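Local coordinates for ulvan Lyase-PL25 (Pseudoalteromonas sp. PLSV, PDB 5UAM), which degrades ulvan, the sulfated cell-wall polysaccharide of green seaweeds, as a polysaccharide lyase of family PL25 built on a beta-propeller, at residues Leu105-Asp108 and Glu109-His113; Pro284-Arg287 and Glu288-Asp291; Ser392-Gly395 and Gly396-Phe399; Val450-Ser453 and Leu454-Lys458. All blocks are in the same frame, centred on the assembly; numbering follows the deposited sequence.

All four contacts are local folds of continuous chain that turn a corner or start a helix in the beta-propeller. Contacts 1 and 3 are hairpin turns in two different four-stranded sheets, each tied by an aspartate that bonds to a histidine, with centres about 37 Å apart. Contacts 2 and 4 are N-capped helix starts, about 50 Å apart between centres on opposite sides of the chain's centre. Contact 2 comes nearest to a functional site: the side chain of Arg287 is about 10 Å from those of the zinc ligands His240 and Cys242, and about 13 Å from the zinc ion itself. Contacts 1, 3 and 4 lie away from the catalytic and substrate-binding residues.

Contact 1: residues Leu105-Asp108 and Glu109-His113; sequences LIDD and EGYIH
Leu105 and His113 form an antiparallel hydrogen-bonded pair, Ile106 and Ile112 the non-hydrogen-bonded pair beyond it, and a type I turn from Asp107 to Gly110 reverses the chain. The bond from Asp107 N to Tyr111 O (2.9 Å) and that from Gly110 N to Asp107 O enclose a G1 beta bulge; at Gly110 the backbone angles would jam a CB against the preceding carbonyl, which calls for glycine. This hairpin joins edge strand 103-106 to its neighbour 112-116 in one four-stranded propeller sheet. With chi1 at 74° the carboxylate of Asp107 swings back over the loop, where Asp107 OD1 takes Glu109 N (2.8 Å) and Tyr111 N (3.0 Å) from opposite faces of the carboxylate plane; the first of these closes an Asx turn. Asp107 OD2 receives His113 NE2 at 2.8 Å, almost straight and in the plane of the imidazole, although the ring and carboxylate planes stand 61° apart. A histidine suits this place because its ND1 is engaged as well, by His140, so both ring nitrogens have partners, which probably fixes the orientation of the ring. On one face the CG1 atoms of Ile106 and Ile112 lie 4.3 Å apart, and both residues touch Tyr54 of strand 52-58; on the other Leu105 packs beside His113 and against Ala167 of strand 165-169. At the turn's corner, Asp108 forms a salt bridge with Lys169.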
loop_
_atom_site.group_PDB
_atom_site.type_symbol
_atom_site.label_atom_id
_atom_site.label_comp_id
_atom_site.label_asym_id
_atom_site.label_seq_id
_atom_site.Cartn_x
_atom_site.Cartn_y
_atom_site.Cartn_z
ATOM N N LEU A 105 10.765 0.273 -7.147
ATOM C CA LEU A 105 10.795 -0.658 -8.266
ATOM C C LEU A 105 12.226 -0.765 -8.785
ATOM O O LEU A 105 12.907 0.255 -8.930
ATOM C CB LEU A 105 9.847 -0.177 -9.383
ATOM C CG LEU A 105 9.715 -1.072 -10.613
ATOM C CD1 LEU A 105 8.313 -0.977 -11.172
ATOM C CD2 LEU A 105 10.730 -0.684 -11.696
ATOM N N ILE A 106 12.666 -1.976 -9.114
ATOM C CA ILE A 106 13.977 -2.188 -9.743
ATOM C C ILE A 106 13.742 -2.524 -11.211
ATOM O O ILE A 106 13.044 -3.498 -11.518
ATOM C CB ILE A 106 14.792 -3.297 -9.057
ATOM C CG1 ILE A 106 14.960 -2.980 -7.580
ATOM C CG2 ILE A 106 16.144 -3.481 -9.781
ATOM C CD1 ILE A 106 15.707 -4.071 -6.798
ATOM N N ASP A 107 14.288 -1.720 -12.121
ATOM C CA ASP A 107 14.045 -1.946 -13.540
ATOM C C ASP A 107 14.973 -3.027 -14.101
ATOM O O ASP A 107 15.881 -3.523 -13.430
ATOM C CB ASP A 107 14.027 -0.628 -14.327
ATOM C CG ASP A 107 15.385 -0.008 -14.537
ATOM O OD1 ASP A 107 16.415 -0.718 -14.547
ATOM O OD2 ASP A 107 15.419 1.240 -14.712
ATOM N N ASP A 108 14.725 -3.414 -15.354
ATOM C CA ASP A 108 15.488 -4.485 -15.990
ATOM C C ASP A 108 16.951 -4.129 -16.243
ATOM O O ASP A 108 17.733 -5.020 -16.594
ATOM C CB ASP A 108 14.844 -4.853 -17.316
ATOM C CG ASP A 108 13.726 -5.854 -17.168
ATOM O OD1 ASP A 108 13.340 -6.204 -16.022
ATOM O OD2 ASP A 108 13.230 -6.291 -18.227
ATOM N N GLU A 109 17.349 -2.868 -16.101
ATOM C CA GLU A 109 18.756 -2.510 -16.155
ATOM C C GLU A 109 19.371 -2.354 -14.784
ATOM O O GLU A 109 20.553 -2.018 -14.673
ATOM C CB GLU A 109 18.977 -1.254 -17.006
ATOM C CG GLU A 109 18.805 -1.518 -18.504
ATOM C CD GLU A 109 19.763 -2.587 -19.079
ATOM O OE1 GLU A 109 20.964 -2.663 -18.693
ATOM O OE2 GLU A 109 19.301 -3.364 -19.946
ATOM N N GLY A 110 18.612 -2.628 -13.740
ATOM C CA GLY A 110 19.123 -2.595 -12.390
ATOM C C GLY A 110 19.012 -1.256 -11.704
ATOM O O GLY A 110 19.429 -1.130 -10.542
ATOM N N TYR A 111 18.434 -0.252 -12.346
ATOM C CA TYR A 111 18.243 1.019 -11.671
ATOM C C TYR A 111 17.104 0.900 -10.673
ATOM O O TYR A 111 16.104 0.232 -10.933
ATOM C CB TYR A 111 17.956 2.133 -12.680
ATOM C CG TYR A 111 19.156 2.432 -13.550
ATOM C CD1 TYR A 111 20.121 3.343 -13.130
ATOM C CD2 TYR A 111 19.338 1.813 -14.779
ATOM C CE1 TYR A 111 21.216 3.629 -13.906
ATOM C CE2 TYR A 111 20.443 2.100 -15.565
ATOM C CZ TYR A 111 21.381 3.005 -15.117
ATOM O OH TYR A 111 22.496 3.304 -15.883
ATOM N N ILE A 112 17.264 1.540 -9.520
ATOM C CA ILE A 112 16.245 1.536 -8.485
ATOM C C ILE A 112 15.442 2.816 -8.628
ATOM O O ILE A 112 16.004 3.920 -8.649
ATOM C CB ILE A 112 16.883 1.412 -7.094
ATOM C CG1 ILE A 112 17.775 0.162 -7.055
ATOM C CG2 ILE A 112 15.815 1.346 -6.002
ATOM C CD1 ILE A 112 18.794 0.182 -5.991
ATOM N N HIS A 113 14.127 2.669 -8.733
ATOM C CA HIS A 113 13.203 3.780 -8.845
ATOM C C HIS A 113 12.446 3.944 -7.545
ATOM O O HIS A 113 12.033 2.958 -6.934
ATOM C CB HIS A 113 12.181 3.482 -9.930
ATOM C CG HIS A 113 12.777 3.392 -11.289
ATOM N ND1 HIS A 113 12.675 4.396 -12.224
ATOM C CD2 HIS A 113 13.528 2.421 -11.855
ATOM C CE1 HIS A 113 13.313 4.035 -13.322
ATOM N NE2 HIS A 113 13.834 2.836 -13.121
#

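Contact 2: residues Pro284-Arg287 and Glu288-Asp291; sequences PVTR and EVAD. With EDO (1,2-ethanediol), chain L.
Arg287 and Glu288, neighbours in the first turn of helix 287-293, fold back on each other, the Glu288 carboxylate lying over one face of the Arg287 guanidinium. From its CB, which passes 4.1 Å from Glu288 OE1, Arg287 runs out with CG anti to the backbone N (chi1 -174°), and CG lies 4.0 Å from Asp291 OD2. After a bend at chi3 (90°), Arg287 NE is 4.2 Å from Asp291 OD2, opposite charges too far apart for a salt bridge, and Arg287 CZ is 4.1 Å from Glu288 CD. Arg287 NH1 and Glu288 OE2 form a long salt bridge (3.7 Å), by charge alone as no N-H points at the oxygen; NH2 lies beside NH1 near that oxygen, and a water accepts from NH1 and donates weakly to OE2. NH1 also pairs with Asp219, Glu288 OE1 with Lys210, and Asp291 OD1 bonds to Tyr262. An alanine in place of Arg287 would probably leave Asp219 without its positive mate and Glu288 freer to turn. Thr286 OG1 accepts from Val289 N (3.2 Å), and Thr286 O takes Ala290 N (2.8 Å). Ethanediol, probably from the crystallisation liquor, donates through O2 to Asp291 O and also bonds to Met295 O. Val285 CG1 rests 4.0 Å from Ala290 CB, the small alanine letting the helix approach Tyr237 and Trp221. A threonine N-cap with an apolar pair at the hydrophobic-staple positions is typical of helix N-termini.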
loop_
_atom_site.group_PDB
_atom_site.type_symbol
_atom_site.label_atom_id
_atom_site.label_comp_id
_atom_site.label_asym_id
_atom_site.label_seq_id
_atom_site.Cartn_x
_atom_site.Cartn_y
_atom_site.Cartn_z
ATOM N N PRO A 284 -13.371 3.746 -18.124
ATOM C CA PRO A 284 -13.127 3.453 -16.716
ATOM C C PRO A 284 -14.344 2.809 -16.082
ATOM O O PRO A 284 -15.481 3.095 -16.512
ATOM C CB PRO A 284 -12.874 4.843 -16.115
ATOM C CG PRO A 284 -13.676 5.737 -16.948
ATOM C CD PRO A 284 -13.600 5.183 -18.352
ATOM N N VAL A 285 -14.112 1.935 -15.105
ATOM C CA VAL A 285 -15.201 1.267 -14.412
ATOM C C VAL A 285 -15.923 2.267 -13.523
ATOM O O VAL A 285 -15.300 2.995 -12.737
ATOM C CB VAL A 285 -14.669 0.065 -13.626
ATOM C CG1 VAL A 285 -15.775 -0.533 -12.743
ATOM C CG2 VAL A 285 -14.100 -0.966 -14.579
ATOM N N THR A 286 -17.248 2.298 -13.643
ATOM C CA THR A 286 -18.099 3.134 -12.810
ATOM C C THR A 286 -18.643 2.333 -11.634
ATOM O O THR A 286 -18.656 1.103 -11.637
ATOM C CB THR A 286 -19.290 3.620 -13.618
ATOM O OG1 THR A 286 -20.022 2.469 -14.051
ATOM C CG2 THR A 286 -18.844 4.438 -14.823
ATOM N N ARG A 287 -19.166 3.058 -10.650
ATOM C CA ARG A 287 -19.803 2.404 -9.513
ATOM C C ARG A 287 -20.915 1.467 -9.972
ATOM O O ARG A 287 -21.054 0.355 -9.453
ATOM C CB ARG A 287 -20.348 3.455 -8.545
ATOM C CG ARG A 287 -20.918 2.848 -7.244
ATOM C CD ARG A 287 -21.752 3.852 -6.487
ATOM N NE ARG A 287 -23.153 3.802 -6.886
ATOM C CZ ARG A 287 -23.774 4.689 -7.664
ATOM N NH1 ARG A 287 -23.147 5.754 -8.176
ATOM N NH2 ARG A 287 -25.057 4.506 -7.936
ATOM N N GLU A 288 -21.703 1.881 -10.962
ATOM C CA GLU A 288 -22.828 1.060 -11.398
ATOM C C GLU A 288 -22.344 -0.243 -12.015
ATOM O O GLU A 288 -22.912 -1.311 -11.760
ATOM C CB GLU A 288 -23.684 1.858 -12.384
ATOM C CG GLU A 288 -24.431 3.023 -11.732
ATOM C CD GLU A 288 -23.676 4.352 -11.738
ATOM O OE1 GLU A 288 -22.445 4.373 -11.912
ATOM O OE2 GLU A 288 -24.354 5.399 -11.608
ATOM N N VAL A 289 -21.300 -0.179 -12.835
ATOM C CA VAL A 289 -20.752 -1.401 -13.401
ATOM C C VAL A 289 -20.093 -2.239 -12.324
ATOM O O VAL A 289 -20.194 -3.472 -12.338
ATOM C CB VAL A 289 -19.777 -1.063 -14.537
ATOM C CG1 VAL A 289 -18.944 -2.309 -14.931
ATOM C CG2 VAL A 289 -20.561 -0.494 -15.715
ATOM N N ALA A 290 -19.365 -1.600 -11.402
ATOM C CA ALA A 290 -18.701 -2.351 -10.343
ATOM C C ALA A 290 -19.713 -3.112 -9.489
ATOM O O ALA A 290 -19.514 -4.290 -9.165
ATOM C CB ALA A 290 -17.861 -1.410 -9.476
ATOM N N ASP A 291 -20.791 -2.445 -9.082
ATOM C CA ASP A 291 -21.809 -3.131 -8.289
ATOM C C ASP A 291 -22.412 -4.313 -9.032
ATOM O O ASP A 291 -22.810 -5.299 -8.406
ATOM C CB ASP A 291 -22.921 -2.160 -7.874
ATOM C CG ASP A 291 -22.513 -1.255 -6.721
ATOM O OD1 ASP A 291 -21.424 -1.451 -6.139
ATOM O OD2 ASP A 291 -23.273 -0.324 -6.394
HETATM C C1 EDO L . -21.025 -8.911 -8.357
HETATM O O1 EDO L . -20.649 -9.874 -7.344
HETATM C C2 EDO L . -22.526 -8.669 -8.336
HETATM O O2 EDO L . -22.870 -7.967 -7.138
HETATM O O HOH W 1 -25.225 7.864 -9.550
#

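Contact 3: residues Ser392-Gly395 and Gly396-Phe399; sequences SHDG and GEHF
Ser392 and Asp394 supply the side-chain oxygens that gather the backbone of Gly396, Glu397 and His398 into a tight loop. Among the hydrogen bonds, Ser392 OG accepts from Asp394 N, closing an ST turn, and from Gly396 N at 2.9 Å; it also lies 2.9 Å from His398 O, a weak bond whose proton is not settled. Asp394 CG lies between the backbone N and the carbonyl carbon (chi1 64°), which folds the carboxylate back toward Glu397 and His398. Asp394 OD1 accepts His398 N (3.0 Å) through its syn lone pair and Glu397 N weakly, while OD2 takes His398 ND1 at 2.8 Å, also syn and in the plane of the imidazole. The carboxylate thus holds both backbone and ring of one histidine, its plane turned 44° from the ring. A water bridges His393 N and His398 O. Among the apolar contacts, Ser392 CB sits over the face of Phe399, 3.6 Å from the ring centroid, a CH-pi contact; Phe399 also meets the ring of Tyr375 at a steep angle. Steric demands fix the glycines: a CB on Gly396 would clash with Gly395 O, and Gly395 has a positive phi. The pattern Ser-x-Asp-x-Gly-x-x-Phe, between strands 384-392 and 400-408, is that of an Asp-box, the hairpin of BNR-type propellers. With Glu397 OE1 only 4.5 Å from Asp394 OD2, like charges near each other, a protonated, positively charged His398 would probably be favoured.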
loop_
_atom_site.group_PDB
_atom_site.type_symbol
_atom_site.label_atom_id
_atom_site.label_comp_id
_atom_site.label_asym_id
_atom_site.label_seq_id
_atom_site.Cartn_x
_atom_site.Cartn_y
_atom_site.Cartn_z
ATOM N N SER A 392 -4.718 -19.930 8.856
ATOM C CA SER A 392 -5.967 -20.634 8.625
ATOM C C SER A 392 -5.690 -21.843 7.751
ATOM O O SER A 392 -4.865 -21.782 6.833
ATOM C CB SER A 392 -6.983 -19.741 7.911
ATOM O OG SER A 392 -8.157 -20.476 7.569
ATOM N N HIS A 393 -6.406 -22.937 8.029
ATOM C CA HIS A 393 -6.427 -24.098 7.149
ATOM C C HIS A 393 -7.825 -24.410 6.632
ATOM O O HIS A 393 -8.042 -25.494 6.076
ATOM C CB HIS A 393 -5.849 -25.327 7.852
ATOM C CG HIS A 393 -4.384 -25.224 8.116
ATOM N ND1 HIS A 393 -3.445 -25.291 7.108
ATOM C CD2 HIS A 393 -3.692 -25.044 9.268
ATOM C CE1 HIS A 393 -2.237 -25.168 7.628
ATOM N NE2 HIS A 393 -2.359 -25.010 8.936
ATOM N N ASP A 394 -8.774 -23.489 6.801
ATOM C CA ASP A 394 -10.142 -23.678 6.334
ATOM C C ASP A 394 -10.581 -22.549 5.411
ATOM O O ASP A 394 -11.760 -22.192 5.364
ATOM C CB ASP A 394 -11.114 -23.879 7.499
ATOM C CG ASP A 394 -11.230 -22.663 8.421
ATOM O OD1 ASP A 394 -10.633 -21.591 8.168
ATOM O OD2 ASP A 394 -11.943 -22.807 9.438
ATOM N N GLY A 395 -9.631 -21.982 4.664
ATOM C CA GLY A 395 -9.951 -20.976 3.672
ATOM C C GLY A 395 -10.312 -19.636 4.251
ATOM O O GLY A 395 -10.959 -18.823 3.581
ATOM N N GLY A 396 -9.919 -19.378 5.492
ATOM C CA GLY A 396 -10.068 -18.064 6.077
ATOM C C GLY A 396 -11.271 -17.887 6.967
ATOM O O GLY A 396 -11.572 -16.747 7.339
ATOM N N GLU A 397 -11.982 -18.964 7.296
ATOM C CA GLU A 397 -13.073 -18.862 8.263
ATOM C C GLU A 397 -12.533 -18.714 9.679
ATOM O O GLU A 397 -13.099 -17.971 10.489
ATOM C CB GLU A 397 -13.982 -20.086 8.176
ATOM C CG GLU A 397 -14.771 -20.164 6.886
ATOM C CD GLU A 397 -15.872 -21.202 6.935
ATOM O OE1 GLU A 397 -16.069 -21.819 8.008
ATOM O OE2 GLU A 397 -16.542 -21.390 5.897
ATOM N N HIS A 398 -11.440 -19.409 9.996
ATOM C CA HIS A 398 -10.819 -19.314 11.314
ATOM C C HIS A 398 -9.311 -19.233 11.162
ATOM O O HIS A 398 -8.718 -19.985 10.386
ATOM C CB HIS A 398 -11.113 -20.540 12.176
ATOM C CG HIS A 398 -12.567 -20.801 12.388
ATOM N ND1 HIS A 398 -13.309 -21.586 11.535
ATOM C CD2 HIS A 398 -13.420 -20.378 13.350
ATOM C CE1 HIS A 398 -14.556 -21.650 11.975
ATOM N NE2 HIS A 398 -14.648 -20.922 13.072
ATOM N N PHE A 399 -8.697 -18.331 11.928
ATOM C CA PHE A 399 -7.254 -18.207 12.012
ATOM C C PHE A 399 -6.811 -18.422 13.454
ATOM O O PHE A 399 -7.534 -18.094 14.396
ATOM C CB PHE A 399 -6.786 -16.807 11.585
ATOM C CG PHE A 399 -6.968 -16.515 10.120
ATOM C CD1 PHE A 399 -8.206 -16.131 9.627
ATOM C CD2 PHE A 399 -5.902 -16.620 9.243
ATOM C CE1 PHE A 399 -8.379 -15.860 8.272
ATOM C CE2 PHE A 399 -6.064 -16.353 7.896
ATOM C CZ PHE A 399 -7.303 -15.975 7.413
HETATM O O HOH W 2 -8.211 -22.870 10.239
#

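Contact 4: residues Val450-Ser453 and Leu454-Lys458; sequences VTRS and LVDLK
Arg452 and Asp456 cross at about a right angle, the arginine presenting its NE edge to a single carboxylate oxygen. Fully extended from a CG anti to the backbone N (chi1 -178°), Arg452 reaches across to the first turn of the helix so that NE (2.8 Å) and NH2 (2.9 Å) both donate to Asp456 OD2. The oxygen lies nearly in the guanidinium plane, but the nitrogens come from one face of the carboxylate, whose plane is inclined by 45°. Leu457 lies across the same arginine: its CA stands 3.8 Å above one guanidinium face and its CB 3.9 Å from Arg452 CD, so aliphatic and planar parts are both packed. The buried charge is shared further, NH1 going to Phe29 O and NH2 to Gly78 O. A leucine in place of Arg452 would probably leave Asp456 without its cationic partner and those two carbonyls without a donor. Ser453 is turned to the helix itself, its short hydroxyl apt to reach a first-turn amide: OG accepts from Asp456 N at 3.1 Å, almost straight, and is also bonded to Asp23, while Ser453 O takes Leu457 N at 2.9 Å. Asp456, in that first turn, would also be favoured by the helix dipole. The arrangement is a serine N-cap on helix 454-460, directly after strand 452-453, which pairs with strand 25-26 near the N-terminus.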
loop_
_atom_site.group_PDB
_atom_site.type_symbol
_atom_site.label_atom_id
_atom_site.label_comp_id
_atom_site.label_asym_id
_atom_site.label_seq_id
_atom_site.Cartn_x
_atom_site.Cartn_y
_atom_site.Cartn_z
ATOM N N VAL A 450 15.920 -8.692 11.329
ATOM C CA VAL A 450 17.265 -8.751 10.764
ATOM C C VAL A 450 18.079 -7.678 11.473
ATOM O O VAL A 450 17.851 -6.485 11.268
ATOM C CB VAL A 450 17.241 -8.492 9.257
ATOM C CG1 VAL A 450 18.662 -8.526 8.694
ATOM C CG2 VAL A 450 16.363 -9.490 8.539
ATOM N N THR A 451 19.028 -8.095 12.296
ATOM C CA THR A 451 19.723 -7.152 13.160
ATOM C C THR A 451 20.786 -6.358 12.408
ATOM O O THR A 451 21.217 -6.706 11.298
ATOM C CB THR A 451 20.354 -7.855 14.359
ATOM O OG1 THR A 451 21.381 -8.763 13.942
ATOM C CG2 THR A 451 19.292 -8.637 15.165
ATOM N N ARG A 452 21.191 -5.259 13.038
ATOM C CA ARG A 452 22.245 -4.394 12.525
ATOM C C ARG A 452 23.197 -4.024 13.658
ATOM O O ARG A 452 22.775 -3.836 14.801
ATOM C CB ARG A 452 21.658 -3.112 11.948
ATOM C CG ARG A 452 22.707 -2.183 11.350
ATOM C CD ARG A 452 22.091 -1.049 10.515
ATOM N NE ARG A 452 23.142 -0.398 9.729
ATOM C CZ ARG A 452 22.927 0.524 8.789
ATOM N NH1 ARG A 452 21.703 0.970 8.555
ATOM N NH2 ARG A 452 23.935 0.980 8.079
ATOM N N SER A 453 24.483 -3.922 13.342
ATOM C CA SER A 453 25.459 -3.427 14.302
ATOM C C SER A 453 25.105 -2.006 14.701
ATOM O O SER A 453 24.907 -1.140 13.848
ATOM C CB SER A 453 26.841 -3.442 13.655
ATOM O OG SER A 453 27.723 -2.533 14.277
ATOM N N LEU A 454 25.088 -1.745 16.008
ATOM C CA LEU A 454 24.768 -0.399 16.471
ATOM C C LEU A 454 25.851 0.600 16.066
ATOM O O LEU A 454 25.539 1.732 15.680
ATOM C CB LEU A 454 24.591 -0.402 17.988
ATOM C CG LEU A 454 24.163 0.928 18.607
ATOM C CD1 LEU A 454 22.899 1.466 17.963
ATOM C CD2 LEU A 454 23.985 0.739 20.114
ATOM N N VAL A 455 27.116 0.192 16.122
ATOM C CA VAL A 455 28.205 1.063 15.672
ATOM C C VAL A 455 28.004 1.432 14.207
ATOM O O VAL A 455 28.173 2.590 13.805
ATOM C CB VAL A 455 29.556 0.370 15.889
ATOM C CG1 VAL A 455 30.678 1.123 15.168
ATOM C CG2 VAL A 455 29.866 0.285 17.384
ATOM N N ASP A 456 27.672 0.437 13.385
ATOM C CA ASP A 456 27.435 0.677 11.965
ATOM C C ASP A 456 26.272 1.627 11.758
ATOM O O ASP A 456 26.345 2.541 10.925
ATOM C CB ASP A 456 27.148 -0.655 11.279
ATOM C CG ASP A 456 26.969 -0.513 9.786
ATOM O OD1 ASP A 456 27.931 -0.070 9.130
ATOM O OD2 ASP A 456 25.893 -0.862 9.275
ATOM N N LEU A 457 25.185 1.415 12.493
ATOM C CA LEU A 457 23.991 2.239 12.324
ATOM C C LEU A 457 24.303 3.681 12.680
ATOM O O LEU A 457 23.980 4.602 11.926
ATOM C CB LEU A 457 22.856 1.692 13.199
ATOM C CG LEU A 457 21.459 2.339 13.114
ATOM C CD1 LEU A 457 20.384 1.342 13.512
ATOM C CD2 LEU A 457 21.349 3.583 13.997
ATOM N N LYS A 458 24.958 3.890 13.820
ATOM C CA LYS A 458 25.277 5.248 14.250
ATOM C C LYS A 458 26.170 5.958 13.238
ATOM O O LYS A 458 25.976 7.146 12.957
ATOM C CB LYS A 458 25.930 5.219 15.634
ATOM C CG LYS A 458 24.991 4.751 16.746
#